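Local coordinates for UPF0255 protein frsA (Vibrio vulnificus, PDB 4I4C), which probably hydrolyses carboxylic esters, as a member of the FrsA family within the alpha/beta-hydrolase clan, at residues 65-68 / 69-73. Sequence-based numbering, arbitrary orientation.
Sequences IEQE and QVLAR
Successive i to i+4 backbone bonds tie Ile-65 to Gln-69, Glu-66 to Val-70, Gln-67 to Leu-71 and Glu-68 to Ala-72, a regular alpha-helical ladder in which Leu-71 N to Gln-67 O, at 2.8 Å, is the straightest (N-H...O 166°). On the buried side of this turn Gln-67 and Leu-71 run side by side in the same direction, the aliphatic part of the glutamine meeting the leucine where Gln-67 CG lies 3.9 Å from Leu-71 CD1. Gln-67 has CG anti to its backbone nitrogen (chi1 167°) and stays extended beyond it, which carries the amide past the leucine to donate from NE2 to Arg-54 O. Glu-68 instead bends at chi2 (-43°); its OE1 comes within 4.2 Å of Leu-71 CD1, while OE2 forms a salt bridge with Arg-54. On the exposed side Gln-69 leans back over the preceding turn, with CG 3.2 Å from Ile-65 O and NE2 3.9 Å from the Ile-65 methyl CG2. On the buried side, Val-70 CG2 lies 3.1 Å from Glu-66 O. Both segments belong to the short helix 64-75, their centre about 22 Å from the centre of the chain. The helix meets two neighbours: Glu-66, Gln-67 and Val-70 touch helix 98-114, with Trp-102 meeting the latter two, whereas Gln-67 and Leu-71 pack on helix 54-60.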
loop_
_atom_site.group_PDB
_atom_site.type_symbol
_atom_site.label_atom_id
_atom_site.label_comp_id
_atom_site.label_asym_id
_atom_site.label_seq_id
_atom_site.Cartn_x
_atom_site.Cartn_y
_atom_site.Cartn_z
ATOM N N ILE A 65 -18.293 12.226 2.463
ATOM C CA ILE A 65 -18.670 13.641 2.474
ATOM C C ILE A 65 -17.462 14.521 2.788
ATOM O O ILE A 65 -17.244 15.542 2.127
ATOM C CB ILE A 65 -19.831 13.929 3.469
ATOM C CG1 ILE A 65 -21.027 13.023 3.171
ATOM C CG2 ILE A 65 -20.264 15.378 3.404
ATOM C CD1 ILE A 65 -21.632 13.243 1.815
ATOM N N GLU A 66 -16.677 14.125 3.794
ATOM C CA GLU A 66 -15.513 14.916 4.211
ATOM C C GLU A 66 -14.412 14.879 3.148
ATOM O O GLU A 66 -13.704 15.854 2.939
ATOM C CB GLU A 66 -14.962 14.416 5.546
ATOM C CG GLU A 66 -15.936 14.511 6.714
ATOM C CD GLU A 66 -15.443 13.771 7.948
ATOM O OE1 GLU A 66 -14.437 13.034 7.846
ATOM O OE2 GLU A 66 -16.063 13.922 9.021
ATOM N N GLN A 67 -14.281 13.738 2.477
ATOM C CA GLN A 67 -13.353 13.606 1.360
ATOM C C GLN A 67 -13.705 14.561 0.215
ATOM O O GLN A 67 -12.824 15.201 -0.371
ATOM C CB GLN A 67 -13.331 12.155 0.857
ATOM C CG GLN A 67 -12.655 11.981 -0.474
ATOM C CD GLN A 67 -12.310 10.533 -0.773
ATOM O OE1 GLN A 67 -11.152 10.135 -0.668
ATOM N NE2 GLN A 67 -13.309 9.742 -1.157
ATOM N N GLU A 68 -14.991 14.660 -0.108
ATOM C CA GLU A 68 -15.405 15.589 -1.154
ATOM C C GLU A 68 -15.153 17.030 -0.718
ATOM O O GLU A 68 -14.746 17.853 -1.534
ATOM C CB GLU A 68 -16.867 15.405 -1.573
ATOM C CG GLU A 68 -17.160 14.118 -2.362
ATOM C CD GLU A 68 -16.103 13.812 -3.422
ATOM O OE1 GLU A 68 -15.591 14.749 -4.081
ATOM O OE2 GLU A 68 -15.786 12.621 -3.599
ATOM N N GLN A 69 -15.390 17.334 0.559
ATOM C CA GLN A 69 -15.117 18.692 1.065
ATOM C C GLN A 69 -13.616 19.008 0.917
ATOM O O GLN A 69 -13.235 20.114 0.509
ATOM C CB GLN A 69 -15.583 18.857 2.515
ATOM C CG GLN A 69 -17.110 18.733 2.701
ATOM C CD GLN A 69 -17.564 18.856 4.148
ATOM O OE1 GLN A 69 -16.748 18.963 5.064
ATOM N NE2 GLN A 69 -18.880 18.842 4.358
ATOM N N VAL A 70 -12.776 18.021 1.227
ATOM C CA VAL A 70 -11.326 18.172 1.106
ATOM C C VAL A 70 -10.927 18.369 -0.344
ATOM O O VAL A 70 -10.202 19.310 -0.675
ATOM C CB VAL A 70 -10.568 16.951 1.695
ATOM C CG1 VAL A 70 -9.092 17.023 1.347
ATOM C CG2 VAL A 70 -10.756 16.895 3.206
ATOM N N LEU A 71 -11.427 17.499 -1.214
ATOM C CA LEU A 71 -11.092 17.570 -2.633
ATOM C C LEU A 71 -11.618 18.852 -3.282
ATOM O O LEU A 71 -10.971 19.418 -4.169
ATOM C CB LEU A 71 -11.602 16.334 -3.377
ATOM C CG LEU A 71 -10.893 15.021 -3.007
ATOM C CD1 LEU A 71 -11.550 13.823 -3.715
ATOM C CD2 LEU A 71 -9.415 15.073 -3.348
ATOM N N ALA A 72 -12.785 19.307 -2.839
ATOM C CA ALA A 72 -13.337 20.564 -3.337
ATOM C C ALA A 72 -12.468 21.761 -2.956
ATOM O O ALA A 72 -12.204 22.617 -3.790
ATOM C CB ALA A 72 -14.769 20.757 -2.864
ATOM N N ARG A 73 -12.011 21.824 -1.709
ATOM C CA ARG A 73 -11.137 22.928 -1.304
ATOM C C ARG A 73 -9.816 22.909 -2.097
ATOM O O ARG A 73 -9.223 23.956 -2.352
ATOM C CB ARG A 73 -10.858 22.893 0.203
ATOM C CG ARG A 73 -12.021 23.342 1.097
ATOM C CD ARG A 73 -11.641 23.162 2.560
ATOM N NE ARG A 73 -12.598 23.799 3.467
ATOM C CZ ARG A 73 -12.506 25.058 3.896
ATOM N NH1 ARG A 73 -11.491 25.819 3.516
ATOM N NH2 ARG A 73 -13.423 25.553 4.720
#